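Local structure of probable E3 ubiquitin-protein ligase HERC1 (Homo sapiens, 4QT6) at residues V64-F67 / T71-D74; D74-R79 / L85-E90. The protein is probably an E3 ubiquitin ligase of the HECT class, and the part described here is its SPRY domain, a beta-sandwich module that in other proteins commonly mediates protein binding. All blocks are in the same frame, centred on the assembly; numbering follows the deposited sequence.

In the fold
Two neighbouring contacts, their centres about 9 Å apart, illustrate how a beta-sandwich changes its chemistry from rim to core. Contact 1 lies at the surface, inside the loop that links strands 55-60 and 75-79, and is almost wholly polar: carboxylates and hydroxyls tie the loop to itself. Contact 2 is mostly buried and joins the two strands of the hairpin 75-79/84-86 through backbone pairing, a ring stack and apolar side chains, with polar side-chain bonds at both ends, H87 to M75 O and R79 to Y86. D74 belongs to both, closing the loop just where the strand begins. Across the boundary the backbones of T72 and N88 are hydrogen-bonded, and V64 packs on M75.

Contact 1 of 2, residues V64-F67 / T71-D74; sequences VHDF and TTSD
One carboxylate oxygen of D74, OD2, takes two successive backbone amides of the facing segment, H65 N at 2.8 Å and D66 N at 3.1 Å. Together with an ST turn at T72, this carboxylate ties together the loop between strands 55-60 and 75-79 of the SPRY beta-sandwich, where a side chain meets the amides of H65 and D66. The two N-H groups come to OD2 on its anti side but from opposite faces of the carboxylate plane. The other oxygen, OD1, receives a water that also bonds H65 ND1 in the plane of the imidazole, and this bridge links ring and carboxylate although their planes stand 54° apart.

From 64-67, D66 contributes both backbone and side chain. Its carboxylate, with CG anti to the backbone N (chi1 -178°), reaches over to T71, whose OG1 donates to the syn lone pair of OD2 at 2.7 Å. OD1 accepts from the amide of N68, which fixes the rotation of the group, and a second water joins OD2 to S73 N. F67 points away from 71-74 and sets its ring edge-to-face with Y27.

T72 does double duty. Its OG1 accepts from D74 N at 2.9 Å, completing the ST turn, which holds the backbone at D74 and is consistent with its carboxylate facing 64-67. The same hydroxyl gives its proton to D66 O at 2.6 Å, arriving 46° above the carbonyl plane.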
loop_
_atom_site.group_PDB
_atom_site.type_symbol
_atom_site.label_atom_id
_atom_site.label_comp_id
_atom_site.label_asym_id
_atom_site.label_seq_id
_atom_site.Cartn_x
_atom_site.Cartn_y
_atom_site.Cartn_z
ATOM N N VAL A 64 -9.521 10.566 0.848
ATOM C CA VAL A 64 -10.006 9.259 0.448
ATOM C C VAL A 64 -11.533 9.283 0.531
ATOM O O VAL A 64 -12.104 9.620 1.582
ATOM C CB VAL A 64 -9.447 8.170 1.388
ATOM C CG1 VAL A 64 -10.136 6.825 1.186
ATOM C CG2 VAL A 64 -7.944 8.038 1.159
ATOM N N HIS A 65 -12.189 8.949 -0.576
ATOM C CA HIS A 65 -13.651 8.778 -0.586
ATOM C C HIS A 65 -14.088 7.324 -0.689
ATOM O O HIS A 65 -15.165 6.966 -0.208
ATOM C CB HIS A 65 -14.245 9.570 -1.745
ATOM C CG HIS A 65 -14.026 11.044 -1.626
ATOM N ND1 HIS A 65 -13.256 11.756 -2.516
ATOM C CD2 HIS A 65 -14.444 11.933 -0.697
ATOM C CE1 HIS A 65 -13.218 13.025 -2.150
ATOM N NE2 HIS A 65 -13.934 13.157 -1.050
ATOM N N ASP A 66 -13.276 6.495 -1.336
ATOM C CA ASP A 66 -13.546 5.088 -1.507
ATOM C C ASP A 66 -12.255 4.359 -1.193
ATOM O O ASP A 66 -11.234 4.640 -1.826
ATOM C CB ASP A 66 -13.974 4.824 -2.959
ATOM C CG ASP A 66 -14.327 3.372 -3.224
ATOM O OD1 ASP A 66 -14.140 2.507 -2.343
ATOM O OD2 ASP A 66 -14.761 3.067 -4.359
ATOM N N PHE A 67 -12.270 3.504 -0.167
ATOM C CA PHE A 67 -11.126 2.641 0.128
ATOM C C PHE A 67 -11.422 1.155 0.027
ATOM O O PHE A 67 -10.653 0.353 0.497
ATOM C CB PHE A 67 -10.467 3.003 1.486
ATOM C CG PHE A 67 -11.320 2.745 2.714
ATOM C CD1 PHE A 67 -12.168 3.714 3.201
ATOM C CD2 PHE A 67 -11.147 1.588 3.451
ATOM C CE1 PHE A 67 -12.907 3.494 4.367
ATOM C CE2 PHE A 67 -11.880 1.354 4.606
ATOM C CZ PHE A 67 -12.756 2.310 5.064
ATOM N N THR A 71 -13.385 -1.568 -5.681
ATOM C CA THR A 71 -13.960 -0.463 -6.446
ATOM C C THR A 71 -13.122 0.811 -6.529
ATOM O O THR A 71 -13.304 1.599 -7.449
ATOM C CB THR A 71 -15.339 -0.055 -5.911
ATOM O OG1 THR A 71 -15.239 0.412 -4.555
ATOM C CG2 THR A 71 -16.273 -1.238 -5.962
ATOM N N THR A 72 -12.213 1.024 -5.573
ATOM C CA THR A 72 -11.591 2.329 -5.456
ATOM C C THR A 72 -10.780 2.781 -6.680
ATOM O O THR A 72 -10.046 2.007 -7.259
ATOM C CB THR A 72 -10.659 2.413 -4.206
ATOM O OG1 THR A 72 -10.178 3.751 -4.069
ATOM C CG2 THR A 72 -9.529 1.456 -4.297
ATOM N N SER A 73 -10.975 4.042 -7.037
ATOM C CA SER A 73 -10.102 4.779 -7.957
ATOM C C SER A 73 -9.274 5.833 -7.217
ATOM O O SER A 73 -8.497 6.558 -7.843
ATOM C CB SER A 73 -10.955 5.435 -9.056
ATOM O OG SER A 73 -11.502 4.419 -9.902
ATOM N N ASP A 74 -9.422 5.905 -5.889
ATOM C CA ASP A 74 -8.582 6.804 -5.087
ATOM C C ASP A 74 -7.223 6.183 -4.810
ATOM O O ASP A 74 -6.252 6.923 -4.574
ATOM C CB ASP A 74 -9.259 7.161 -3.766
ATOM C CG ASP A 74 -10.395 8.137 -3.938
ATOM O OD1 ASP A 74 -10.375 8.931 -4.915
ATOM O OD2 ASP A 74 -11.290 8.115 -3.073
HETATM O O HOH W 1 -11.514 11.379 -4.794
HETATM O O HOH W 2 -13.318 5.272 -6.218
#

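Contact 2 of 2, residues D74-R79 / L85-E90; sequences DMWLYR and LYHNGE. With ARF (formamide), chain C; ARF (formamide), chain B.
H87 lays its imidazole flat over the five-membered ring of W76 in an offset stack, the centroids 3.5 Å apart and the planes only 6° from parallel. The two side chains run side by side, and H87 CE1 lies over the indole near the junction of its two rings, 3.2 Å from W76 CE2. The histidine also directs ND1 at M75 O, 2.7 Å away, its ring swung away from the backbone N (chi1 -179°); the bond is nearly straight (169°) and lies close to the ring plane, which fixes the ring's rotation. Replacing W76 by an alanine is likely to leave one face of the H87 ring without its stacking partner and to open a gap beside F128.

Beyond the stack, L77 and Y86 form the hydrogen-bonded pair of the antiparallel hairpin, with L77 N to Y86 O and Y86 N to L77 O both 2.9 Å. Y78 and L85 follow as a non-hydrogen-bonded pair, CD2 of L85 meeting the tyrosine ring obliquely. On the face carrying Y86, extended R79 brings NH1 to Y86 OH at 2.9 Å, while its NH2 holds a formamide and NE bonds Y143.

Strand 55-60 flanks 75-79 on its other side, leaving 84-86 outermost in this sheet, and strand 125-128 of the second sheet packs through F128 against W76, L85 and H87.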
loop_
_atom_site.group_PDB
_atom_site.type_symbol
_atom_site.label_atom_id
_atom_site.label_comp_id
_atom_site.label_asym_id
_atom_site.label_seq_id
_atom_site.Cartn_x
_atom_site.Cartn_y
_atom_site.Cartn_z
ATOM N N ASP A 74 -9.422 5.905 -5.889
ATOM C CA ASP A 74 -8.582 6.804 -5.087
ATOM C C ASP A 74 -7.223 6.183 -4.810
ATOM O O ASP A 74 -6.252 6.923 -4.574
ATOM C CB ASP A 74 -9.259 7.161 -3.766
ATOM C CG ASP A 74 -10.395 8.137 -3.938
ATOM O OD1 ASP A 74 -10.375 8.931 -4.915
ATOM O OD2 ASP A 74 -11.290 8.115 -3.073
HETATM N N MSE A 75 -7.167 4.860 -4.850
HETATM C CA MSE A 75 -5.965 4.088 -4.507
HETATM C C MSE A 75 -5.556 3.178 -5.636
HETATM O O MSE A 75 -6.365 2.785 -6.495
HETATM C CB MSE A 75 -6.179 3.257 -3.238
HETATM C CG MSE A 75 -6.788 4.100 -2.124
HETATM SE SE MSE A 75 -6.922 2.991 -0.486
HETATM C CE MSE A 75 -6.880 4.483 0.776
ATOM N N TRP A 76 -4.292 2.835 -5.639
ATOM C CA TRP A 76 -3.712 1.837 -6.522
ATOM C C TRP A 76 -3.105 0.799 -5.593
ATOM O O TRP A 76 -2.168 1.102 -4.830
ATOM C CB TRP A 76 -2.607 2.453 -7.387
ATOM C CG TRP A 76 -3.042 3.289 -8.565
ATOM C CD1 TRP A 76 -3.024 2.897 -9.878
ATOM C CD2 TRP A 76 -3.491 4.647 -8.562
ATOM N NE1 TRP A 76 -3.466 3.904 -10.672
ATOM C CE2 TRP A 76 -3.741 5.004 -9.912
ATOM C CE3 TRP A 76 -3.746 5.591 -7.564
ATOM C CZ2 TRP A 76 -4.212 6.259 -10.269
ATOM C CZ3 TRP A 76 -4.206 6.846 -7.932
ATOM C CH2 TRP A 76 -4.419 7.172 -9.278
ATOM N N LEU A 77 -3.639 -0.417 -5.604
ATOM C CA LEU A 77 -3.376 -1.357 -4.524
ATOM C C LEU A 77 -2.888 -2.704 -5.002
ATOM O O LEU A 77 -3.258 -3.183 -6.081
ATOM C CB LEU A 77 -4.624 -1.551 -3.678
ATOM C CG LEU A 77 -5.134 -0.327 -2.949
ATOM C CD1 LEU A 77 -6.502 -0.596 -2.332
ATOM C CD2 LEU A 77 -4.137 0.128 -1.886
ATOM N N TYR A 78 -2.104 -3.339 -4.144
ATOM C CA TYR A 78 -1.463 -4.627 -4.380
ATOM C C TYR A 78 -1.771 -5.491 -3.150
ATOM O O TYR A 78 -1.447 -5.150 -1.999
ATOM C CB TYR A 78 0.045 -4.390 -4.637
ATOM C CG TYR A 78 0.986 -5.556 -4.763
ATOM C CD1 TYR A 78 0.573 -6.762 -5.313
ATOM C CD2 TYR A 78 2.342 -5.413 -4.436
ATOM C CE1 TYR A 78 1.463 -7.824 -5.431
ATOM C CE2 TYR A 78 3.236 -6.464 -4.568
ATOM C CZ TYR A 78 2.791 -7.665 -5.085
ATOM O OH TYR A 78 3.698 -8.710 -5.198
ATOM N N ARG A 79 -2.452 -6.605 -3.406
ATOM C CA ARG A 79 -3.061 -7.433 -2.356
ATOM C C ARG A 79 -2.167 -8.599 -1.914
ATOM O O ARG A 79 -1.732 -9.424 -2.747
ATOM C CB ARG A 79 -4.406 -7.945 -2.886
ATOM C CG ARG A 79 -5.210 -8.818 -1.952
ATOM C CD ARG A 79 -6.547 -9.144 -2.603
ATOM N NE ARG A 79 -7.292 -10.180 -1.897
ATOM C CZ ARG A 79 -8.213 -10.968 -2.459
ATOM N NH1 ARG A 79 -8.509 -10.854 -3.761
ATOM N NH2 ARG A 79 -8.830 -11.880 -1.716
ATOM N N LEU A 85 -3.952 -6.929 -8.215
ATOM C CA LEU A 85 -3.784 -5.481 -8.341
ATOM C C LEU A 85 -5.149 -4.836 -8.573
ATOM O O LEU A 85 -6.004 -5.399 -9.290
ATOM C CB LEU A 85 -2.874 -5.164 -9.532
ATOM C CG LEU A 85 -1.425 -5.618 -9.444
ATOM C CD1 LEU A 85 -0.716 -5.438 -10.774
ATOM C CD2 LEU A 85 -0.691 -4.857 -8.338
ATOM N N TYR A 86 -5.364 -3.677 -7.941
ATOM C CA TYR A 86 -6.660 -3.017 -7.897
ATOM C C TYR A 86 -6.488 -1.550 -8.202
ATOM O O TYR A 86 -5.688 -0.852 -7.571
ATOM C CB TYR A 86 -7.338 -3.178 -6.520
ATOM C CG TYR A 86 -7.612 -4.629 -6.228
ATOM C CD1 TYR A 86 -6.643 -5.431 -5.667
ATOM C CD2 TYR A 86 -8.812 -5.217 -6.609
ATOM C CE1 TYR A 86 -6.852 -6.779 -5.450
ATOM C CE2 TYR A 86 -9.033 -6.567 -6.405
ATOM C CZ TYR A 86 -8.061 -7.344 -5.824
ATOM O OH TYR A 86 -8.263 -8.695 -5.637
ATOM N N HIS A 87 -7.208 -1.097 -9.218
ATOM C CA HIS A 87 -7.442 0.306 -9.429
ATOM C C HIS A 87 -8.652 0.408 -10.359
ATOM O O HIS A 87 -8.603 -0.101 -11.468
ATOM C CB HIS A 87 -6.229 1.032 -10.034
ATOM C CG HIS A 87 -6.497 2.479 -10.227
ATOM N ND1 HIS A 87 -6.554 3.369 -9.174
ATOM C CD2 HIS A 87 -6.824 3.184 -11.336
ATOM C CE1 HIS A 87 -6.897 4.555 -9.627
ATOM N NE2 HIS A 87 -7.048 4.475 -10.935
ATOM N N ASN A 88 -9.722 1.023 -9.895
ATOM C CA ASN A 88 -10.997 1.001 -10.639
ATOM C C ASN A 88 -11.362 -0.457 -10.925
ATOM O O ASN A 88 -11.820 -0.801 -12.031
ATOM C CB ASN A 88 -10.889 1.819 -11.929
ATOM C CG ASN A 88 -12.226 2.013 -12.610
ATOM O OD1 ASN A 88 -13.245 2.158 -11.950
ATOM N ND2 ASN A 88 -12.216 2.038 -13.942
ATOM N N GLY A 89 -11.123 -1.322 -9.942
ATOM C CA GLY A 89 -11.401 -2.740 -10.063
ATOM C C GLY A 89 -10.177 -3.613 -10.157
ATOM O O GLY A 89 -9.052 -3.123 -10.325
ATOM N N GLU A 90 -10.386 -4.920 -10.059
ATOM C CA GLU A 90 -9.316 -5.899 -10.137
ATOM C C GLU A 90 -8.766 -5.939 -11.540
ATOM O O GLU A 90 -9.529 -6.014 -12.531
ATOM C CB GLU A 90 -9.792 -7.307 -9.744
ATOM C CG GLU A 90 -8.666 -8.314 -9.541
ATOM C CD GLU A 90 -9.148 -9.657 -9.012
ATOM O OE1 GLU A 90 -9.109 -9.884 -7.776
ATOM O OE2 GLU A 90 -9.578 -10.498 -9.838
HETATM N N ARF C . 5.824 -8.198 -7.100
HETATM C C ARF C . 6.302 -9.016 -8.044
HETATM O O ARF C . 5.783 -10.113 -8.212
HETATM N N ARF B . -7.620 -13.607 2.841
HETATM C C ARF B . -8.226 -13.351 1.684
HETATM O O ARF B . -8.124 -12.255 1.153
#